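Imelysin-like protein (Psychrobacter arcticus, PDB 3PF0) is of unknown function but belongs to the imelysin-like, M75 peptidase family and may act as a metalloendopeptidase. Local coordinates at residues A66-A71 against D202-W207; V115-A120 against K213-D218; D93-L98 against D179-G184; L80-C85 against Y188-S193; S305-D310 against T338-L343. All blocks are in the same frame, centred on the assembly; numbering follows the deposited sequence.

Contact 1. Residues A66-A71 against D202-W207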
# COMPACT_ATOMS: atom_id res chain seq x y z
N ALA A 66 7.94 -0.11 7.37
CA ALA A 66 6.61 0.04 6.77
C ALA A 66 5.64 -0.98 7.35
O ALA A 66 4.52 -0.62 7.70
CB ALA A 66 6.68 -0.11 5.26
N TYR A 67 6.09 -2.24 7.49
CA TYR A 67 5.24 -3.28 8.07
C TYR A 67 5.03 -3.02 9.57
O TYR A 67 3.90 -3.19 10.05
CB TYR A 67 5.83 -4.68 7.82
CG TYR A 67 5.67 -5.17 6.40
CD1 TYR A 67 4.41 -5.21 5.79
CD2 TYR A 67 6.75 -5.66 5.68
CE1 TYR A 67 4.26 -5.65 4.48
CE2 TYR A 67 6.61 -6.11 4.37
CZ TYR A 67 5.36 -6.11 3.77
OH TYR A 67 5.20 -6.60 2.49
N ALA A 68 6.07 -2.57 10.29
CA ALA A 68 5.99 -2.26 11.72
C ALA A 68 4.99 -1.13 11.97
O ALA A 68 4.18 -1.22 12.89
CB ALA A 68 7.37 -1.90 12.27
N ASP A 69 5.00 -0.10 11.10
CA ASP A 69 4.09 1.03 11.18
C ASP A 69 2.66 0.61 10.91
O ASP A 69 1.78 1.00 11.67
CB ASP A 69 4.50 2.18 10.24
CG ASP A 69 3.68 3.43 10.48
OD1 ASP A 69 3.53 3.82 11.67
OD2 ASP A 69 3.17 4.01 9.50
N ALA A 70 2.41 -0.21 9.86
CA ALA A 70 1.06 -0.71 9.58
C ALA A 70 0.52 -1.52 10.80
O ALA A 70 -0.66 -1.36 11.16
CB ALA A 70 1.05 -1.56 8.31
N ALA A 71 1.37 -2.34 11.44
CA ALA A 71 1.00 -3.14 12.62
C ALA A 71 0.66 -2.22 13.82
O ALA A 71 -0.33 -2.46 14.50
CB ALA A 71 2.13 -4.10 12.99
N ASP A 202 2.93 -10.70 12.08
CA ASP A 202 3.51 -11.94 11.58
C ASP A 202 4.39 -11.68 10.36
O ASP A 202 5.43 -12.30 10.24
CB ASP A 202 2.41 -12.97 11.26
CG ASP A 202 1.78 -13.64 12.48
OD1 ASP A 202 1.96 -13.12 13.62
OD2 ASP A 202 1.11 -14.68 12.30
N ILE A 203 3.98 -10.73 9.48
CA ILE A 203 4.73 -10.33 8.28
C ILE A 203 6.00 -9.59 8.72
O ILE A 203 7.08 -9.90 8.20
CB ILE A 203 3.86 -9.51 7.29
CG1 ILE A 203 2.75 -10.41 6.69
CG2 ILE A 203 4.71 -8.88 6.16
CD1 ILE A 203 1.58 -9.68 6.25
N GLU A 204 5.87 -8.63 9.67
CA GLU A 204 6.99 -7.89 10.25
C GLU A 204 8.04 -8.85 10.86
O GLU A 204 9.24 -8.69 10.59
CB GLU A 204 6.49 -6.90 11.32
CG GLU A 204 7.60 -6.05 11.94
CD GLU A 204 7.31 -5.42 13.28
OE1 GLU A 204 6.14 -5.41 13.72
OE2 GLU A 204 8.28 -4.91 13.90
N LYS A 205 7.59 -9.85 11.65
CA LYS A 205 8.47 -10.84 12.30
C LYS A 205 9.19 -11.72 11.28
O LYS A 205 10.36 -12.06 11.48
CB LYS A 205 7.69 -11.74 13.28
CG LYS A 205 7.42 -11.09 14.64
CD LYS A 205 7.01 -12.12 15.68
N ASN A 206 8.50 -12.07 10.17
CA ASN A 206 9.00 -12.89 9.07
C ASN A 206 10.14 -12.17 8.31
O ASN A 206 11.16 -12.79 8.02
CB ASN A 206 7.85 -13.23 8.11
CG ASN A 206 8.05 -14.46 7.26
OD1 ASN A 206 9.13 -14.73 6.75
ND2 ASN A 206 6.96 -15.15 6.96
N TRP A 207 9.95 -10.88 7.99
CA TRP A 207 10.95 -10.05 7.33
C TRP A 207 12.18 -9.86 8.23
O TRP A 207 13.30 -9.93 7.71
CB TRP A 207 10.36 -8.69 6.93
CG TRP A 207 9.90 -8.66 5.50
CD1 TRP A 207 8.63 -8.86 5.05
CD2 TRP A 207 10.74 -8.60 4.34
NE1 TRP A 207 8.61 -8.88 3.67
CE2 TRP A 207 9.89 -8.70 3.21
CE3 TRP A 207 12.12 -8.44 4.14
CZ2 TRP A 207 10.38 -8.62 1.90
CZ3 TRP A 207 12.61 -8.38 2.84
CH2 TRP A 207 11.74 -8.46 1.74
O HOH W 1 6.21 -9.09 2.14
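Ile203 sets a methyl squarely on the ring of Tyr67. Its CG2 stands 3.5 Å from the centroid of that ring and 4° off the ring normal, a CH-pi contact centred on the face. CG2 is anti to the backbone N, which points this branch at the tyrosine. A second aromatic completes the tight part: Trp207 CD1 lies 3.5 Å from Tyr67 CE2. The planes of the tyrosine and of the indole five-membered ring meet at only 26°, yet the rings are slid so far apart that they barely overlap. Both polar ends are bridged by one water, which donates to Tyr67 OH at 2.7 Å and accepts from Trp207 NE1 at 2.9 Å, lying in the indole plane. Tyrosine and tryptophan suit this buried place because each fills volume yet brings a polar atom the water can satisfy. The other side is partly exposed and carries one extended chain, Glu204, whose OE2 lies 3.5 Å from Ala68 CB; no hydrogen bond crosses, and the small alanine lets the carboxylate end lie close. The helices run antiparallel at 157°, their local axes 8.8 Å apart, joining helix 48-84 to helix 183-214. Tyr67 also touches Ala112 of helix 92-112 and Ala120 in a loop, while Trp207 packs on Val63 and Ile64 of helix 48-84.

Contact 2. Residues V115-A120 against K213-D218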
# COMPACT_ATOMS: atom_id res chain seq x y z
N VAL A 115 6.18 -3.41 -1.51
CA VAL A 115 6.66 -4.79 -1.55
C VAL A 115 5.46 -5.65 -1.99
O VAL A 115 4.41 -5.62 -1.34
CB VAL A 115 7.25 -5.23 -0.17
CG1 VAL A 115 7.59 -6.72 -0.14
CG2 VAL A 115 8.49 -4.41 0.17
N ASN A 116 5.59 -6.36 -3.12
CA ASN A 116 4.51 -7.19 -3.68
C ASN A 116 4.91 -8.69 -3.65
O ASN A 116 4.30 -9.51 -4.33
CB ASN A 116 4.18 -6.74 -5.12
CG ASN A 116 5.27 -7.04 -6.13
OD1 ASN A 116 6.44 -7.28 -5.79
ND2 ASN A 116 4.89 -7.09 -7.41
N PHE A 117 5.91 -9.03 -2.84
CA PHE A 117 6.42 -10.39 -2.74
C PHE A 117 6.69 -10.75 -1.29
O PHE A 117 6.65 -9.89 -0.42
CB PHE A 117 7.71 -10.51 -3.58
CG PHE A 117 8.84 -9.60 -3.15
CD1 PHE A 117 8.90 -8.28 -3.60
CD2 PHE A 117 9.86 -10.06 -2.33
CE1 PHE A 117 9.93 -7.43 -3.20
CE2 PHE A 117 10.90 -9.21 -1.93
CZ PHE A 117 10.94 -7.91 -2.38
N GLY A 118 6.99 -12.02 -1.05
CA GLY A 118 7.36 -12.53 0.26
C GLY A 118 6.25 -12.76 1.26
O GLY A 118 5.15 -13.18 0.89
N PRO A 119 6.55 -12.56 2.57
CA PRO A 119 5.58 -12.86 3.64
C PRO A 119 4.17 -12.29 3.46
O PRO A 119 3.21 -12.96 3.85
CB PRO A 119 6.22 -12.24 4.88
CG PRO A 119 7.66 -12.24 4.59
CD PRO A 119 7.84 -12.11 3.13
N ALA A 120 4.02 -11.06 2.90
CA ALA A 120 2.70 -10.45 2.72
C ALA A 120 1.82 -11.26 1.73
O ALA A 120 0.60 -11.21 1.83
CB ALA A 120 2.84 -9.01 2.25
N LYS A 213 17.51 -14.02 3.00
CA LYS A 213 17.00 -15.00 2.04
C LYS A 213 15.96 -14.36 1.09
O LYS A 213 16.03 -14.60 -0.11
CB LYS A 213 16.39 -16.19 2.79
CG LYS A 213 16.23 -17.44 1.94
CD LYS A 213 15.01 -18.26 2.33
CE LYS A 213 15.27 -19.24 3.45
NZ LYS A 213 14.10 -20.11 3.67
N LEU A 214 15.03 -13.55 1.63
CA LEU A 214 13.96 -12.91 0.84
C LEU A 214 14.50 -11.94 -0.23
O LEU A 214 13.93 -11.89 -1.32
CB LEU A 214 12.95 -12.17 1.74
CG LEU A 214 12.04 -13.06 2.58
CD1 LEU A 214 11.49 -12.31 3.76
CD2 LEU A 214 10.95 -13.72 1.73
N LEU A 215 15.59 -11.20 0.08
CA LEU A 215 16.18 -10.25 -0.87
C LEU A 215 17.51 -10.74 -1.48
O LEU A 215 18.22 -9.94 -2.10
CB LEU A 215 16.39 -8.88 -0.19
CG LEU A 215 15.15 -8.00 0.03
CD1 LEU A 215 15.51 -6.78 0.86
CD2 LEU A 215 14.52 -7.56 -1.30
N ALA A 216 17.82 -12.06 -1.35
CA ALA A 216 19.05 -12.72 -1.84
C ALA A 216 20.30 -11.84 -1.57
O ALA A 216 21.13 -11.62 -2.45
CB ALA A 216 18.91 -13.04 -3.33
N ILE A 217 20.37 -11.31 -0.34
CA ILE A 217 21.39 -10.39 0.15
C ILE A 217 22.79 -11.05 0.16
O ILE A 217 23.76 -10.36 -0.16
CB ILE A 217 20.96 -9.84 1.54
CG1 ILE A 217 19.76 -8.88 1.38
CG2 ILE A 217 22.11 -9.16 2.31
CD1 ILE A 217 18.99 -8.50 2.65
N ASP A 218 22.86 -12.37 0.47
CA ASP A 218 24.11 -13.14 0.54
C ASP A 218 24.54 -13.70 -0.84
O ASP A 218 25.64 -14.25 -0.96
CB ASP A 218 23.97 -14.30 1.56
CG ASP A 218 22.91 -15.34 1.23
OD1 ASP A 218 21.88 -14.99 0.61
OD2 ASP A 218 23.09 -16.51 1.64
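Leu214, in the last turn of its helix, faces Pro119 across a junction between helix end and loop. Its CB is directed at the loop, CG lies anti to the carbonyl carbon (chi1 -70°), and the chain forks there. Of the two tips, CD1 meets Pro119 CD at 3.7 Å. CD2 touches the same Pro119 CD and also reaches Gly118 CA, at 4.1 Å. Both methyls of the leucine thus meet the CD end of the proline ring. A glycine suits the place of Gly118 because phi is positive there, and because a CB would collide with Pro119 CD. Phe117 holds its ring in the crowded position between backbone N and carbonyl carbon, and its CZ meets Leu215 CD2 at 3.8 Å, the methyl arriving at the ring edge. Leu214 and Leu215, at successive positions, pack the helix end against the loop. Shortening Leu214 to an alanine removes both methyls and would probably open a gap beside Pro119 and Gly118. Just beyond the two leucines Ala216 takes a positive phi as the C-prime residue of a Schellman motif, a common way for a helix to end, here closing helix 183-214.

Contact 3. Residues D93-L98 against D179-G184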
# COMPACT_ATOMS: atom_id res chain seq x y z
N ASP A 93 -17.93 12.26 18.17
CA ASP A 93 -16.47 12.39 18.28
C ASP A 93 -15.74 11.03 18.31
O ASP A 93 -14.65 10.92 17.73
CB ASP A 93 -16.11 13.17 19.56
CG ASP A 93 -16.55 14.62 19.58
OD1 ASP A 93 -16.65 15.22 18.49
OD2 ASP A 93 -16.73 15.16 20.69
N GLU A 94 -16.31 10.02 19.01
CA GLU A 94 -15.73 8.68 19.16
C GLU A 94 -15.71 7.94 17.83
O GLU A 94 -14.68 7.37 17.48
CB GLU A 94 -16.46 7.85 20.23
CG GLU A 94 -16.29 8.38 21.65
CD GLU A 94 -17.12 9.60 22.03
OE1 GLU A 94 -18.01 10.00 21.25
OE2 GLU A 94 -16.87 10.16 23.12
N LEU A 95 -16.80 8.01 17.05
CA LEU A 95 -16.84 7.36 15.73
C LEU A 95 -15.89 8.07 14.75
O LEU A 95 -15.24 7.39 13.96
CB LEU A 95 -18.26 7.28 15.14
CG LEU A 95 -18.38 6.59 13.76
CD1 LEU A 95 -17.95 5.11 13.79
CD2 LEU A 95 -19.76 6.74 13.19
N GLN A 96 -15.79 9.42 14.82
CA GLN A 96 -14.90 10.17 13.93
C GLN A 96 -13.43 9.79 14.20
O GLN A 96 -12.67 9.61 13.25
CB GLN A 96 -15.11 11.69 14.04
CG GLN A 96 -14.63 12.47 12.79
CD GLN A 96 -15.12 11.90 11.47
OE1 GLN A 96 -16.33 11.71 11.24
NE2 GLN A 96 -14.18 11.57 10.58
N ALA A 97 -13.06 9.63 15.48
CA ALA A 97 -11.72 9.21 15.90
C ALA A 97 -11.39 7.82 15.31
O ALA A 97 -10.28 7.61 14.83
CB ALA A 97 -11.63 9.20 17.42
N LEU A 98 -12.38 6.90 15.30
CA LEU A 98 -12.19 5.56 14.71
C LEU A 98 -11.99 5.64 13.19
O LEU A 98 -11.14 4.94 12.63
CB LEU A 98 -13.36 4.61 15.04
CG LEU A 98 -13.50 4.15 16.50
CD1 LEU A 98 -14.61 3.13 16.64
CD2 LEU A 98 -12.21 3.55 17.04
N ASP A 179 -23.82 6.34 10.86
CA ASP A 179 -23.22 7.38 11.70
C ASP A 179 -23.19 6.92 13.17
O ASP A 179 -22.97 7.72 14.08
CB ASP A 179 -23.95 8.74 11.53
CG ASP A 179 -25.38 8.84 12.03
OD1 ASP A 179 -26.04 7.79 12.15
OD2 ASP A 179 -25.86 9.98 12.22
N SER A 180 -23.38 5.61 13.38
CA SER A 180 -23.43 4.97 14.69
C SER A 180 -23.04 3.50 14.59
O SER A 180 -23.41 2.84 13.61
CB SER A 180 -24.84 5.09 15.26
OG SER A 180 -24.94 4.55 16.57
N LEU A 181 -22.29 3.00 15.58
CA LEU A 181 -21.90 1.59 15.69
C LEU A 181 -22.66 0.96 16.84
O LEU A 181 -22.52 1.43 17.97
CB LEU A 181 -20.38 1.40 15.94
CG LEU A 181 -19.37 1.78 14.85
CD1 LEU A 181 -17.95 1.64 15.38
CD2 LEU A 181 -19.49 0.89 13.64
N ASP A 182 -23.44 -0.09 16.57
CA ASP A 182 -24.14 -0.80 17.65
C ASP A 182 -23.21 -1.89 18.21
O ASP A 182 -22.08 -2.03 17.73
CB ASP A 182 -25.51 -1.35 17.19
CG ASP A 182 -25.52 -2.41 16.10
OD1 ASP A 182 -24.50 -3.13 15.94
OD2 ASP A 182 -26.57 -2.57 15.44
N ALA A 183 -23.68 -2.66 19.21
CA ALA A 183 -22.88 -3.70 19.87
C ALA A 183 -22.24 -4.71 18.87
O ALA A 183 -21.04 -4.99 19.00
CB ALA A 183 -23.73 -4.44 20.89
N GLY A 184 -23.02 -5.21 17.90
CA GLY A 184 -22.56 -6.15 16.88
C GLY A 184 -21.52 -5.55 15.95
O GLY A 184 -20.50 -6.18 15.66
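Leu95, Leu98 and Leu181 supply the apolar part of this contact. Leu95 CD1 sits 3.8 Å from both CG and CD1 of Leu181, the two side chains crossing at about a right angle. One turn further along the helix, Leu98 CD1 reaches the same Leu181 CD1 at 3.9 Å, so one methyl is wedged against two helix residues. Leucine's fork suits Leu95, whose methyls meet different partners, and its apolar bulk suits the buried Leu98 and Leu181.

The second kind of contact is between methyl and main chain. With CG anti to the backbone N (chi1 -179°), Leu95 carries CD2 to the peptide link after Asp179, 3.4 Å from Asp179 C and 3.8 Å from Ser180 N. The Asp179 carboxylate leads away, as befits a charged group on the surface. Cutting Leu95 back to an alanine is likely to open a gap beside Leu181 and beside the Asp179-Ser180 peptide.

Polar bonds do not cross between the segments; they lie in the loop nearby. The backbone of Leu181 is hydrogen-bonded to Val90, and Asp182, the N-cap of helix 183-214, accepts from Gln185 N through OD1. Leu175 of helix 167-176 touches all three leucines. The chemistry implies a division of labour: non-directional apolar packing joins helix 92-112 to the loop, and hydrogen bonds at the loop's own residues probably help to set its course.

Contact 4. Residues L80-C85 against Y188-S193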
# COMPACT_ATOMS: atom_id res chain seq x y z
N LEU A 80 -8.38 1.79 20.37
CA LEU A 80 -9.37 2.86 20.40
C LEU A 80 -10.78 2.29 20.34
O LEU A 80 -11.63 2.73 21.12
CB LEU A 80 -9.15 3.90 19.29
CG LEU A 80 -8.05 4.91 19.56
CD1 LEU A 80 -7.86 5.82 18.37
CD2 LEU A 80 -8.34 5.73 20.82
N ALA A 81 -11.01 1.29 19.45
CA ALA A 81 -12.30 0.60 19.30
C ALA A 81 -12.65 -0.15 20.59
O ALA A 81 -13.77 -0.04 21.07
CB ALA A 81 -12.24 -0.38 18.12
N GLN A 82 -11.67 -0.84 21.20
CA GLN A 82 -11.88 -1.55 22.47
C GLN A 82 -12.32 -0.56 23.57
O GLN A 82 -13.19 -0.88 24.38
CB GLN A 82 -10.60 -2.31 22.87
CG GLN A 82 -10.67 -3.02 24.22
CD GLN A 82 -9.41 -3.80 24.49
OE1 GLN A 82 -8.47 -3.31 25.14
NE2 GLN A 82 -9.35 -5.04 24.00
N LYS A 83 -11.71 0.63 23.60
CA LYS A 83 -12.05 1.65 24.59
C LYS A 83 -13.46 2.23 24.35
O LYS A 83 -14.29 2.21 25.27
CB LYS A 83 -11.00 2.78 24.58
CG LYS A 83 -9.74 2.42 25.35
CD LYS A 83 -8.64 3.46 25.15
CE LYS A 83 -7.54 3.28 26.19
NZ LYS A 83 -6.99 1.90 26.20
N HIS A 84 -13.74 2.72 23.13
CA HIS A 84 -15.02 3.36 22.83
C HIS A 84 -16.21 2.40 22.82
O HIS A 84 -17.30 2.80 23.22
CB HIS A 84 -14.96 4.14 21.49
CG HIS A 84 -13.97 5.27 21.49
ND1 HIS A 84 -13.68 6.00 22.64
CD2 HIS A 84 -13.25 5.78 20.46
CE1 HIS A 84 -12.79 6.90 22.28
NE2 HIS A 84 -12.50 6.82 20.98
N CYS A 85 -16.01 1.13 22.44
CA CYS A 85 -17.10 0.16 22.36
C CYS A 85 -17.64 -0.31 23.74
O CYS A 85 -18.73 -0.88 23.79
CB CYS A 85 -16.74 -1.01 21.46
SG CYS A 85 -16.71 -0.55 19.70
N TYR A 188 -17.34 -6.38 15.53
CA TYR A 188 -16.70 -6.61 14.24
C TYR A 188 -15.45 -5.75 14.08
O TYR A 188 -14.44 -6.25 13.59
CB TYR A 188 -17.68 -6.34 13.05
CG TYR A 188 -16.96 -6.38 11.71
CD1 TYR A 188 -16.79 -7.59 11.03
CD2 TYR A 188 -16.36 -5.24 11.18
CE1 TYR A 188 -16.05 -7.65 9.85
CE2 TYR A 188 -15.61 -5.30 10.00
CZ TYR A 188 -15.48 -6.50 9.33
OH TYR A 188 -14.73 -6.56 8.18
N VAL A 189 -15.52 -4.46 14.43
CA VAL A 189 -14.42 -3.50 14.26
C VAL A 189 -13.24 -3.93 15.13
O VAL A 189 -12.10 -3.89 14.67
CB VAL A 189 -14.89 -2.03 14.53
CG1 VAL A 189 -13.71 -1.06 14.64
CG2 VAL A 189 -15.87 -1.57 13.43
N MSE A 190 -13.53 -4.41 16.35
CA MSE A 190 -12.51 -4.93 17.27
C MSE A 190 -11.91 -6.22 16.74
O MSE A 190 -10.68 -6.36 16.75
CB MSE A 190 -13.11 -5.16 18.66
CG MSE A 190 -13.37 -3.87 19.44
SE MSE A 190 -14.36 -4.24 21.06
CE MSE A 190 -12.99 -5.25 22.05
N SER A 191 -12.76 -7.14 16.24
CA SER A 191 -12.32 -8.44 15.68
C SER A 191 -11.47 -8.25 14.42
O SER A 191 -10.42 -8.87 14.32
CB SER A 191 -13.51 -9.33 15.35
OG SER A 191 -14.17 -9.71 16.54
N ALA A 192 -11.93 -7.40 13.47
CA ALA A 192 -11.22 -7.19 12.22
C ALA A 192 -9.90 -6.47 12.43
O ALA A 192 -8.92 -6.88 11.84
CB ALA A 192 -12.10 -6.45 11.22
N SER A 193 -9.84 -5.42 13.27
CA SER A 193 -8.59 -4.70 13.53
C SER A 193 -7.59 -5.61 14.31
O SER A 193 -6.39 -5.61 14.00
CB SER A 193 -8.85 -3.38 14.25
OG SER A 193 -9.62 -3.55 15.43
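Val189 O is gripped twice by one residue: Ser193 OG donates to it at 2.6 Å, tilted from the carbonyl plane, and Ser193 N adds the ordinary helical bond at 3.1 Å. Serine suits a buried helical position because its hydroxyl can turn back on its own helix in this way and need not seek a partner across the interface. The side chain of Val189 works in the other direction, its CG1 meeting Ala81 CB at 3.8 Å. Ala81 is small enough to be shared, and its CB also lies 3.9 Å from Met190 CG.

Met190, present as selenomethionine, covers the largest part of the contact. It crosses to the other helix, with SE 4.0 Å from Cys85 CB, and then bends at its last torsion (chi3 68°). That bend swings CE across the stem of Gln82, which it meets at CB and CG, both at 3.9 Å, the two side chains crossing at about a right angle. Gln82 is exposed, so here its aliphatic stem does the packing. The helices are antiparallel at 158°, their local axes 9.1 Å apart.

Stronger ties lie around this apolar seam. Cys85 forms a disulfide with Cys186, Met190 O is hydrogen-bonded to His78 ND1, and Ser193 O to Ser74 OG. The chemistry implies that apolar side chains, one long and flexible and the others short, fill the interface itself, while a covalent link and hydrogen bonds between helix 48-84 and helix 183-214 probably limit sliding of one along the other.

Contact 5. Residues S305-D310 against T338-L343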
# COMPACT_ATOMS: atom_id res chain seq x y z
N SER A 305 13.05 12.32 -9.72
CA SER A 305 12.74 13.21 -8.59
C SER A 305 11.78 14.35 -9.01
O SER A 305 10.82 14.63 -8.29
CB SER A 305 14.03 13.80 -8.01
OG SER A 305 13.78 14.68 -6.92
N THR A 306 12.04 14.97 -10.17
CA THR A 306 11.23 16.06 -10.72
C THR A 306 9.84 15.55 -11.09
O THR A 306 8.86 16.20 -10.72
CB THR A 306 11.96 16.73 -11.89
OG1 THR A 306 13.16 17.32 -11.39
CG2 THR A 306 11.12 17.81 -12.58
N ALA A 307 9.75 14.38 -11.77
CA ALA A 307 8.47 13.77 -12.17
C ALA A 307 7.59 13.42 -10.96
O ALA A 307 6.38 13.68 -10.99
CB ALA A 307 8.73 12.53 -13.01
N LEU A 308 8.19 12.85 -9.89
CA LEU A 308 7.47 12.50 -8.67
C LEU A 308 6.96 13.76 -7.95
O LEU A 308 5.83 13.77 -7.46
CB LEU A 308 8.36 11.66 -7.74
CG LEU A 308 8.40 10.16 -8.05
CD1 LEU A 308 9.71 9.58 -7.66
CD2 LEU A 308 7.29 9.42 -7.32
N ALA A 309 7.78 14.83 -7.93
CA ALA A 309 7.43 16.12 -7.33
C ALA A 309 6.27 16.80 -8.09
O ALA A 309 5.42 17.39 -7.44
CB ALA A 309 8.64 17.03 -7.30
N ASP A 310 6.24 16.69 -9.45
CA ASP A 310 5.18 17.27 -10.28
C ASP A 310 3.84 16.55 -10.05
O ASP A 310 2.78 17.19 -10.02
CB ASP A 310 5.54 17.23 -11.78
CG ASP A 310 6.77 18.02 -12.22
OD1 ASP A 310 7.15 18.98 -11.52
OD2 ASP A 310 7.35 17.67 -13.27
N THR A 338 2.01 7.56 -15.78
CA THR A 338 2.47 6.85 -16.97
C THR A 338 3.92 7.30 -17.28
O THR A 338 4.75 6.47 -17.67
CB THR A 338 1.49 7.07 -18.13
OG1 THR A 338 0.22 6.54 -17.74
CG2 THR A 338 1.93 6.40 -19.43
N ASN A 339 4.22 8.60 -17.08
CA ASN A 339 5.57 9.14 -17.28
C ASN A 339 6.55 8.57 -16.23
O ASN A 339 7.71 8.34 -16.56
CB ASN A 339 5.56 10.67 -17.27
CG ASN A 339 6.92 11.26 -17.54
OD1 ASN A 339 7.57 10.96 -18.54
ND2 ASN A 339 7.40 12.09 -16.62
N ILE A 340 6.09 8.31 -14.99
CA ILE A 340 6.92 7.72 -13.93
C ILE A 340 7.25 6.25 -14.30
O ILE A 340 8.41 5.85 -14.19
CB ILE A 340 6.29 7.86 -12.51
CG1 ILE A 340 6.30 9.34 -12.06
CG2 ILE A 340 7.01 6.97 -11.48
CD1 ILE A 340 5.49 9.66 -10.81
N THR A 341 6.26 5.47 -14.77
CA THR A 341 6.47 4.07 -15.18
C THR A 341 7.43 4.02 -16.36
O THR A 341 8.30 3.15 -16.41
CB THR A 341 5.15 3.34 -15.51
OG1 THR A 341 4.40 4.11 -16.43
CG2 THR A 341 4.30 3.09 -14.30
N ARG A 342 7.30 5.00 -17.29
CA ARG A 342 8.16 5.15 -18.46
C ARG A 342 9.61 5.34 -18.02
O ARG A 342 10.49 4.62 -18.50
CB ARG A 342 7.70 6.34 -19.32
CG ARG A 342 8.43 6.46 -20.66
CD ARG A 342 8.13 7.77 -21.38
NE ARG A 342 8.60 8.95 -20.65
CZ ARG A 342 9.85 9.41 -20.68
NH1 ARG A 342 10.77 8.80 -21.41
NH2 ARG A 342 10.18 10.49 -19.97
N LEU A 343 9.85 6.27 -17.09
CA LEU A 343 11.17 6.58 -16.56
C LEU A 343 11.77 5.38 -15.82
O LEU A 343 12.98 5.16 -15.93
CB LEU A 343 11.13 7.81 -15.64
CG LEU A 343 10.93 9.18 -16.30
CD1 LEU A 343 10.66 10.24 -15.27
CD2 LEU A 343 12.13 9.59 -17.15
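Ala307 is the hub of the first shell, its single methyl meeting three residues of the facing helix. Leu343 CD1 comes to 3.8 Å from Ala307 CB, Asn339 ND2 to 3.9 Å, and Ile340 CG1 to 4.1 Å. An alanine suits the spot because larger partners gather round it. Alongside, Leu308 CD2 touches Ile340 CD1 at 3.9 Å, the two branched chains crossing at about a right angle.

The next shell explains how Asn339 is set. Its CG lies opposite the backbone N (chi1 -178°), which carries the amide to Ala307. Arg342, one helical turn on, grips its OD1 side-on with two nitrogens, NE at 3.1 Å and NH2 at 3.0 Å, with OD1 in the plane of the guanidinium group. The NH2 bond is moderately bent, 149° at the hydrogen. This grip probably fixes the rotation of the amide, so that ND2 rather than OD1 is the end turned to Ala307. The apolar remainder of the interface needs no such fixing, since methyl groups have no direction to satisfy.

Further out, the segments lie on helix 298-316 and helix 327-351, antiparallel at 163° with local axes 9.9 Å apart. Leu308 packs on Leu276, Leu279 and Met283 of helix 268-283, whereas Thr341 touches Val238 and Glu239 of helix 225-250.

From the N terminus, helix 48-84 offers segments 66-71 and 80-85, helix 92-112 offers 93-98, and the loop after it 115-120. Their partners follow in the order 179-184, 188-193, 202-207 and 213-218. Contact 3 therefore lies within the loop of contact 4, which lies within that of contact 1; contact 2 crosses all three. Together they hold the region around helix 183-214 along its length, contacts 3 and 4 touching near its start, contacts 1 and 2 touching near its end. Contact 5 comes later in series and ties helix 298-316 to helix 327-351, about 28 Å from contact 1 between centres.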